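Long-range contact in WipB (Legionella pneumophila, PDB 5NNY), which is a translocated effector whose domain here is a serine/threonine phosphatase, and which targets the host's lysosomal nutrient-sensing machinery: residues L214-P227 and L236-K250. Sequence-based numbering, arbitrary orientation.
Sequences LNHIRGLARKFKVP and LAKTIDAINKKFAEK
Ile243 and Phe224 illustrate how two helices close in chain sequence can interlock by exchanging knobs. Ile243 enters a hole lined by Ile217, Leu220, Ala221 and Phe224. Its chi1 (-71°) sets CG1 beside the backbone N, and a roughly extended chi2 carries CD1 on to the opposing backbone, 3.7 Å from Ala221 N. The same methyl meets Ile217 CG2 at 3.9 Å, the two side chains crossing at about a right angle, while Ile243 CG2 faces Phe224 CD2 at 4.0 Å. Phe224 returns the favour, its ring fitting among Ile243, Lys246, Phe247 and Lys250. Ile243 O lies over one ring face, Lys250 CG approaches the edge, and Phe224 CZ in turn meets the edge of the Phe247 ring, 4.1 Å from Phe247 CD1. These helices, whose axes diverge by 45° and come within 9.4 Å, are a layered part of the phosphoesterase fold: helix 233-253 lies on strands 190-198 and 203-208 of the mixed sheet, with Ile192 touching both phenylalanines, and helix 214-224 also packs on helix 280-286 through Leu220. A Schellman motif, with Lys225 at positive phi and Val226 N bonded to Ala221 O, turns the chain out of the helix so that Val226 faces the second helix, its CB 4.0 Å from Ala242 CB. Here the contact grows more open. Lys246 runs past Val226 in the opposite direction, bent at chi2 and chi4, its aliphatic part covering Val226 CG1 and its CB lying 3.6 Å from Phe224 CD1. Exposed Pro227 touches only lightly, its carbonyl oxygen 3.6 Å from Thr239 CG2; the Thr239 hydroxyl is engaged elsewhere, with Ser229 O and Asp235 O. At the far end Leu214 and Leu236, both buried, cross obliquely and meet most closely through their CD2 methyls.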
ATOM      1  N   LEU A 214      12.895 -16.109   7.160  1.00 21.40           N
ATOM      2  CA  LEU A 214      13.627 -15.533   8.287  1.00 22.89           C
ATOM      3  C   LEU A 214      14.909 -14.833   7.847  1.00 21.38           C
ATOM      4  O   LEU A 214      15.377 -13.916   8.534  1.00 20.93           O
ATOM      5  CB  LEU A 214      13.954 -16.623   9.314  1.00 19.87           C
ATOM      6  CG  LEU A 214      12.778 -17.329   9.980  1.00 21.34           C
ATOM      7  CD1 LEU A 214      13.275 -18.508  10.843  1.00 19.16           C
ATOM      8  CD2 LEU A 214      11.988 -16.357  10.833  1.00 25.90           C
ATOM      9  N   ASN A 215      15.501 -15.252   6.724  1.00 18.53           N
ATOM     10  CA  ASN A 215      16.731 -14.618   6.266  1.00 23.88           C
ATOM     11  C   ASN A 215      16.484 -13.156   5.903  1.00 20.53           C
ATOM     12  O   ASN A 215      17.340 -12.302   6.146  1.00 20.10           O
ATOM     13  CB  ASN A 215      17.313 -15.380   5.074  1.00 21.50           C
ATOM     14  CG  ASN A 215      16.271 -15.716   4.021  1.00 20.97           C
ATOM     15  OD1 ASN A 215      15.223 -16.287   4.328  1.00 21.18           O
ATOM     16  ND2 ASN A 215      16.551 -15.350   2.760  1.00 21.79           N
ATOM     17  N   HIS A 216      15.323 -12.854   5.314  1.00 17.34           N
ATOM     18  CA  HIS A 216      14.991 -11.460   5.003  1.00 15.66           C
ATOM     19  C   HIS A 216      14.847 -10.633   6.274  1.00 15.79           C
ATOM     20  O   HIS A 216      15.289  -9.479   6.332  1.00 18.42           O
ATOM     21  CB  HIS A 216      13.692 -11.377   4.192  1.00 15.95           C
ATOM     22  CG  HIS A 216      13.799 -11.918   2.807  1.00 18.69           C
ATOM     23  ND1 HIS A 216      13.611 -13.250   2.506  1.00 20.49           N
ATOM     24  CD2 HIS A 216      14.085 -11.304   1.632  1.00 22.74           C
ATOM     25  CE1 HIS A 216      13.768 -13.433   1.207  1.00 25.55           C
ATOM     26  NE2 HIS A 216      14.053 -12.267   0.653  1.00 21.61           N
ATOM     27  N   ILE A 217      14.192 -11.189   7.291  1.00 14.78           N
ATOM     28  CA  ILE A 217      13.994 -10.454   8.537  1.00 14.77           C
ATOM     29  C   ILE A 217      15.334 -10.182   9.204  1.00 16.70           C
ATOM     30  O   ILE A 217      15.580  -9.087   9.725  1.00 21.36           O
ATOM     31  CB  ILE A 217      13.026 -11.237   9.452  1.00 15.97           C
ATOM     32  CG1 ILE A 217      11.724 -11.480   8.706  1.00 19.18           C
ATOM     33  CG2 ILE A 217      12.787 -10.504  10.777  1.00 16.91           C
ATOM     34  CD1 ILE A 217      10.759 -12.401   9.441  1.00 20.98           C
ATOM     35  N   ARG A 218      16.241 -11.156   9.157  1.00 20.47           N
ATOM     36  CA  ARG A 218      17.584 -10.933   9.682  1.00 20.44           C
ATOM     37  C   ARG A 218      18.301  -9.839   8.903  1.00 22.54           C
ATOM     38  O   ARG A 218      18.991  -8.997   9.489  1.00 22.73           O
ATOM     39  CB  ARG A 218      18.377 -12.247   9.646  1.00 25.35           C
ATOM     40  CG  ARG A 218      19.783 -12.151  10.237  1.00 35.02           C
ATOM     41  CD  ARG A 218      20.577 -13.437  10.011  1.00 36.87           C
ATOM     42  NE  ARG A 218      20.005 -14.559  10.750  1.00 36.41           N
ATOM     43  CZ  ARG A 218      20.355 -14.875  11.993  1.00 43.85           C
ATOM     44  NH1 ARG A 218      21.278 -14.156  12.620  1.00 45.35           N
ATOM     45  NH2 ARG A 218      19.785 -15.903  12.608  1.00 44.33           N
ATOM     46  N   GLY A 219      18.156  -9.837   7.578  1.00 22.46           N
ATOM     47  CA  GLY A 219      18.764  -8.784   6.785  1.00 19.70           C
ATOM     48  C   GLY A 219      18.184  -7.416   7.095  1.00 21.21           C
ATOM     49  O   GLY A 219      18.909  -6.419   7.118  1.00 22.58           O
ATOM     50  N   LEU A 220      16.870  -7.354   7.329  1.00 19.51           N
ATOM     51  CA  LEU A 220      16.225  -6.086   7.657  1.00 19.04           C
ATOM     52  C   LEU A 220      16.711  -5.563   9.002  1.00 23.36           C
ATOM     53  O   LEU A 220      17.004  -4.374   9.150  1.00 21.78           O
ATOM     54  CB  LEU A 220      14.697  -6.247   7.658  1.00 17.09           C
ATOM     55  CG  LEU A 220      14.030  -6.497   6.294  1.00 17.65           C
ATOM     56  CD1 LEU A 220      12.631  -7.061   6.424  1.00 16.62           C
ATOM     57  CD2 LEU A 220      13.979  -5.177   5.494  1.00 18.92           C
ATOM     58  N   ALA A 221      16.795  -6.435  10.005  1.00 24.91           N
ATOM     59  CA  ALA A 221      17.323  -5.992  11.291  1.00 23.15           C
ATOM     60  C   ALA A 221      18.724  -5.406  11.132  1.00 25.47           C
ATOM     61  O   ALA A 221      19.040  -4.365  11.719  1.00 27.21           O
ATOM     62  CB  ALA A 221      17.328  -7.151  12.284  1.00 23.55           C
ATOM     63  N   ARG A 222      19.567  -6.050  10.317  1.00 22.60           N
ATOM     64  CA  ARG A 222      20.902  -5.523  10.046  1.00 24.38           C
ATOM     65  C   ARG A 222      20.842  -4.178   9.326  1.00 28.18           C
ATOM     66  O   ARG A 222      21.560  -3.241   9.686  1.00 27.32           O
ATOM     67  CB  ARG A 222      21.706  -6.532   9.222  1.00 29.69           C
ATOM     68  CG  ARG A 222      23.072  -6.010   8.806  1.00 36.18           C
ATOM     69  CD  ARG A 222      23.913  -7.053   8.079  1.00 43.40           C
ATOM     70  NE  ARG A 222      24.688  -7.883   8.996  1.00 54.38           N
ATOM     71  CZ  ARG A 222      24.600  -9.204   9.060  1.00 58.62           C
ATOM     72  NH1 ARG A 222      25.347  -9.876   9.926  1.00 57.90           N
ATOM     73  NH2 ARG A 222      23.773  -9.854   8.249  1.00 60.01           N
ATOM     74  N   LYS A 223      19.993  -4.069   8.302  1.00 24.32           N
ATOM     75  CA  LYS A 223      19.872  -2.821   7.545  1.00 25.79           C
ATOM     76  C   LYS A 223      19.465  -1.656   8.443  1.00 29.44           C
ATOM     77  O   LYS A 223      20.000  -0.550   8.311  1.00 31.52           O
ATOM     78  CB  LYS A 223      18.866  -3.004   6.410  1.00 29.59           C
ATOM     79  CG  LYS A 223      18.490  -1.728   5.656  1.00 29.38           C
ATOM     80  CD  LYS A 223      19.412  -1.493   4.499  1.00 36.40           C
ATOM     81  CE  LYS A 223      18.833  -0.502   3.497  1.00 32.07           C
ATOM     82  NZ  LYS A 223      19.820  -0.270   2.406  1.00 29.05           N
ATOM     83  N   PHE A 224      18.535  -1.888   9.368  1.00 28.98           N
ATOM     84  CA  PHE A 224      18.037  -0.848  10.264  1.00 31.25           C
ATOM     85  C   PHE A 224      18.796  -0.765  11.583  1.00 32.38           C
ATOM     86  O   PHE A 224      18.439   0.062  12.433  1.00 30.94           O
ATOM     87  CB  PHE A 224      16.553  -1.063  10.524  1.00 27.03           C
ATOM     88  CG  PHE A 224      15.705  -0.748   9.337  1.00 21.47           C
ATOM     89  CD1 PHE A 224      15.522   0.568   8.942  1.00 20.20           C
ATOM     90  CD2 PHE A 224      15.118  -1.759   8.596  1.00 22.68           C
ATOM     91  CE1 PHE A 224      14.748   0.877   7.831  1.00 26.38           C
ATOM     92  CE2 PHE A 224      14.350  -1.466   7.477  1.00 24.45           C
ATOM     93  CZ  PHE A 224      14.159  -0.141   7.100  1.00 25.72           C
ATOM     94  N   LYS A 225      19.834  -1.589  11.760  1.00 23.60           N
ATOM     95  CA  LYS A 225      20.748  -1.505  12.905  1.00 33.84           C
ATOM     96  C   LYS A 225      20.021  -1.779  14.221  1.00 36.24           C
ATOM     97  O   LYS A 225      20.140  -1.033  15.193  1.00 32.41           O
ATOM     98  CB  LYS A 225      21.467  -0.145  12.944  1.00 37.86           C
ATOM     99  CG  LYS A 225      22.305   0.146  11.697  1.00 47.24           C
ATOM    100  CD  LYS A 225      22.981   1.521  11.744  1.00 48.18           C
ATOM    101  CE  LYS A 225      24.141   1.552  12.735  1.00 50.17           C
ATOM    102  NZ  LYS A 225      24.834   2.870  12.733  1.00 51.75           N
ATOM    103  N   VAL A 226      19.249  -2.858  14.243  1.00 29.64           N
ATOM    104  CA  VAL A 226      18.554  -3.291  15.448  1.00 26.36           C
ATOM    105  C   VAL A 226      18.935  -4.746  15.689  1.00 29.54           C
ATOM    106  O   VAL A 226      19.293  -5.471  14.748  1.00 24.53           O
ATOM    107  CB  VAL A 226      17.023  -3.109  15.330  1.00 32.35           C
ATOM    108  CG1 VAL A 226      16.665  -1.635  15.277  1.00 32.79           C
ATOM    109  CG2 VAL A 226      16.486  -3.847  14.109  1.00 30.01           C
ATOM    110  N   PRO A 227      18.876  -5.198  16.941  1.00 35.19           N
ATOM    111  CA  PRO A 227      19.219  -6.596  17.227  1.00 41.88           C
ATOM    112  C   PRO A 227      18.207  -7.554  16.626  1.00 34.33           C
ATOM    113  O   PRO A 227      16.997  -7.342  16.712  1.00 37.35           O
ATOM    114  CB  PRO A 227      19.201  -6.663  18.760  1.00 37.31           C
ATOM    115  CG  PRO A 227      19.289  -5.256  19.214  1.00 33.43           C
ATOM    116  CD  PRO A 227      18.591  -4.444  18.170  1.00 38.36           C
ATOM    117  N   LEU A 236      10.903 -12.997  18.061  1.00 28.80           N
ATOM    118  CA  LEU A 236      10.859 -12.581  16.666  1.00 20.26           C
ATOM    119  C   LEU A 236       9.914 -11.406  16.482  1.00 23.01           C
ATOM    120  O   LEU A 236      10.210 -10.463  15.737  1.00 21.80           O
ATOM    121  CB  LEU A 236      10.431 -13.754  15.784  1.00 21.14           C
ATOM    122  CG  LEU A 236      10.585 -13.522  14.275  1.00 24.45           C
ATOM    123  CD1 LEU A 236      12.051 -13.381  13.876  1.00 22.62           C
ATOM    124  CD2 LEU A 236       9.898 -14.618  13.467  1.00 24.06           C
ATOM    125  N   ALA A 237       8.772 -11.446  17.169  1.00 23.56           N
ATOM    126  CA  ALA A 237       7.840 -10.330  17.139  1.00 21.64           C
ATOM    127  C   ALA A 237       8.496  -9.064  17.664  1.00 20.64           C
ATOM    128  O   ALA A 237       8.284  -7.972  17.128  1.00 21.88           O
ATOM    129  CB  ALA A 237       6.599 -10.677  17.962  1.00 18.74           C
ATOM    130  N   LYS A 238       9.309  -9.188  18.714  1.00 20.79           N
ATOM    131  CA  LYS A 238      10.015  -8.022  19.229  1.00 23.34           C
ATOM    132  C   LYS A 238      10.994  -7.481  18.194  1.00 30.05           C
ATOM    133  O   LYS A 238      11.135  -6.262  18.032  1.00 27.08           O
ATOM    134  CB  LYS A 238      10.742  -8.384  20.524  1.00 29.68           C
ATOM    135  CG  LYS A 238      11.955  -7.532  20.812  1.00 39.73           C
ATOM    136  N   THR A 239      11.659  -8.375  17.468  1.00 20.79           N
ATOM    137  CA  THR A 239      12.564  -7.948  16.403  1.00 17.30           C
ATOM    138  C   THR A 239      11.797  -7.230  15.297  1.00 19.39           C
ATOM    139  O   THR A 239      12.281  -6.238  14.738  1.00 21.15           O
ATOM    140  CB  THR A 239      13.304  -9.164  15.843  1.00 20.95           C
ATOM    141  OG1 THR A 239      14.020  -9.805  16.902  1.00 24.30           O
ATOM    142  CG2 THR A 239      14.290  -8.756  14.715  1.00 20.05           C
ATOM    143  N   ILE A 240      10.603  -7.728  14.957  1.00 22.15           N
ATOM    144  CA  ILE A 240       9.841  -7.133  13.861  1.00 21.98           C
ATOM    145  C   ILE A 240       9.364  -5.744  14.264  1.00 22.77           C
ATOM    146  O   ILE A 240       9.444  -4.790  13.480  1.00 20.06           O
ATOM    147  CB  ILE A 240       8.688  -8.070  13.444  1.00 21.62           C
ATOM    148  CG1 ILE A 240       9.241  -9.364  12.819  1.00 21.87           C
ATOM    149  CG2 ILE A 240       7.714  -7.387  12.478  1.00 15.54           C
ATOM    150  CD1 ILE A 240       8.149 -10.421  12.574  1.00 19.62           C
ATOM    151  N   ASP A 241       8.921  -5.604  15.521  1.00 20.01           N
ATOM    152  CA  ASP A 241       8.589  -4.299  16.095  1.00 24.83           C
ATOM    153  C   ASP A 241       9.746  -3.313  15.957  1.00 23.09           C
ATOM    154  O   ASP A 241       9.542  -2.144  15.600  1.00 26.66           O
ATOM    155  CB  ASP A 241       8.230  -4.465  17.580  1.00 22.18           C
ATOM    156  CG  ASP A 241       6.885  -5.125  17.801  1.00 25.03           C
ATOM    157  OD1 ASP A 241       6.098  -5.256  16.838  1.00 24.54           O
ATOM    158  OD2 ASP A 241       6.608  -5.524  18.954  1.00 29.55           O
ATOM    159  N   ALA A 242      10.967  -3.761  16.260  1.00 25.12           N
ATOM    160  CA  ALA A 242      12.129  -2.884  16.162  1.00 24.07           C
ATOM    161  C   ALA A 242      12.394  -2.482  14.717  1.00 25.13           C
ATOM    162  O   ALA A 242      12.716  -1.318  14.434  1.00 24.86           O
ATOM    163  CB  ALA A 242      13.359  -3.571  16.760  1.00 24.91           C
ATOM    164  N   ILE A 243      12.271  -3.433  13.792  1.00 25.12           N
ATOM    165  CA  ILE A 243      12.431  -3.118  12.378  1.00 22.55           C
ATOM    166  C   ILE A 243      11.402  -2.080  11.944  1.00 23.09           C
ATOM    167  O   ILE A 243      11.739  -1.103  11.275  1.00 18.90           O
ATOM    168  CB  ILE A 243      12.346  -4.396  11.531  1.00 19.34           C
ATOM    169  CG1 ILE A 243      13.594  -5.241  11.762  1.00 21.08           C
ATOM    170  CG2 ILE A 243      12.223  -4.054  10.038  1.00 22.70           C
ATOM    171  CD1 ILE A 243      13.404  -6.719  11.452  1.00 22.91           C
ATOM    172  N   ASN A 244      10.136  -2.264  12.337  1.00 18.11           N
ATOM    173  CA  ASN A 244       9.108  -1.336  11.891  1.00 22.25           C
ATOM    174  C   ASN A 244       9.256   0.024  12.560  1.00 22.31           C
ATOM    175  O   ASN A 244       8.880   1.040  11.965  1.00 23.19           O
ATOM    176  CB  ASN A 244       7.711  -1.919  12.135  1.00 16.99           C
ATOM    177  CG  ASN A 244       7.330  -2.970  11.100  1.00 20.24           C
ATOM    178  OD1 ASN A 244       7.644  -2.841   9.913  1.00 25.97           O
ATOM    179  ND2 ASN A 244       6.657  -4.020  11.548  1.00 18.52           N
ATOM    180  N   LYS A 245       9.808   0.070  13.778  1.00 27.04           N
ATOM    181  CA  LYS A 245      10.016   1.363  14.430  1.00 25.16           C
ATOM    182  C   LYS A 245      11.058   2.179  13.689  1.00 30.27           C
ATOM    183  O   LYS A 245      10.875   3.381  13.475  1.00 23.90           O
ATOM    184  CB  LYS A 245      10.455   1.189  15.882  1.00 27.55           C
ATOM    185  CG  LYS A 245      10.684   2.512  16.619  1.00 25.39           C
ATOM    186  CD  LYS A 245      11.215   2.291  18.039  1.00 29.41           C
ATOM    187  CE  LYS A 245      11.198   3.569  18.870  1.00 41.57           C
ATOM    188  NZ  LYS A 245      11.788   3.380  20.234  1.00 45.83           N
ATOM    189  N   LYS A 246      12.169   1.547  13.316  1.00 17.21           N
ATOM    190  CA  LYS A 246      13.165   2.224  12.496  1.00 16.02           C
ATOM    191  C   LYS A 246      12.580   2.631  11.151  1.00 18.95           C
ATOM    192  O   LYS A 246      12.881   3.718  10.640  1.00 21.02           O
ATOM    193  CB  LYS A 246      14.389   1.321  12.301  1.00 19.83           C
ATOM    194  CG  LYS A 246      15.189   1.079  13.583  1.00 22.87           C
ATOM    195  CD  LYS A 246      15.751   2.403  14.089  1.00 32.08           C
ATOM    196  CE  LYS A 246      16.742   2.221  15.217  1.00 36.85           C
ATOM    197  NZ  LYS A 246      16.153   1.457  16.333  1.00 44.93           N
ATOM    198  N   PHE A 247      11.728   1.783  10.568  1.00 20.34           N
ATOM    199  CA  PHE A 247      11.122   2.124   9.284  1.00 24.77           C
ATOM    200  C   PHE A 247      10.232   3.351   9.415  1.00 22.77           C
ATOM    201  O   PHE A 247      10.263   4.252   8.562  1.00 21.27           O
ATOM    202  CB  PHE A 247      10.323   0.934   8.727  1.00 17.34           C
ATOM    203  CG  PHE A 247       9.640   1.236   7.416  1.00 20.01           C
ATOM    204  CD1 PHE A 247      10.357   1.223   6.227  1.00 21.42           C
ATOM    205  CD2 PHE A 247       8.297   1.546   7.373  1.00 27.26           C
ATOM    206  CE1 PHE A 247       9.731   1.511   5.017  1.00 19.48           C
ATOM    207  CE2 PHE A 247       7.673   1.839   6.170  1.00 23.79           C
ATOM    208  CZ  PHE A 247       8.394   1.815   5.000  1.00 24.70           C
ATOM    209  N   ALA A 248       9.444   3.407  10.491  1.00 22.08           N
ATOM    210  CA  ALA A 248       8.579   4.556  10.738  1.00 24.64           C
ATOM    211  C   ALA A 248       9.376   5.839  10.914  1.00 23.22           C
ATOM    212  O   ALA A 248       8.897   6.914  10.547  1.00 22.73           O
ATOM    213  CB  ALA A 248       7.712   4.303  11.967  1.00 19.34           C
ATOM    214  N   GLU A 249      10.585   5.758  11.481  1.00 24.41           N
ATOM    215  CA  GLU A 249      11.435   6.946  11.536  1.00 24.38           C
ATOM    216  C   GLU A 249      11.816   7.414  10.140  1.00 22.83           C
ATOM    217  O   GLU A 249      11.850   8.621   9.878  1.00 23.64           O
ATOM    218  CB  GLU A 249      12.680   6.671  12.375  1.00 28.53           C
ATOM    219  CG  GLU A 249      12.357   6.594  13.863  1.00 26.45           C
ATOM    220  CD  GLU A 249      13.495   6.010  14.683  1.00 41.19           C
ATOM    221  OE1 GLU A 249      13.261   5.693  15.872  1.00 41.99           O
ATOM    222  OE2 GLU A 249      14.615   5.867  14.147  1.00 43.53           O
ATOM    223  N   LYS A 250      12.120   6.477   9.238  1.00 22.73           N
ATOM    224  CA  LYS A 250      12.359   6.840   7.847  1.00 20.83           C
ATOM    225  C   LYS A 250      11.111   7.432   7.217  1.00 19.87           C
ATOM    226  O   LYS A 250      11.202   8.377   6.434  1.00 23.50           O
ATOM    227  CB  LYS A 250      12.794   5.626   7.027  1.00 21.34           C
ATOM    228  CG  LYS A 250      14.088   4.951   7.447  1.00 26.91           C
ATOM    229  CD  LYS A 250      15.291   5.836   7.257  1.00 33.83           C
ATOM    230  CE  LYS A 250      16.534   5.124   7.782  1.00 36.10           C
ATOM    231  NZ  LYS A 250      17.682   6.051   7.893  1.00 32.41           N
TER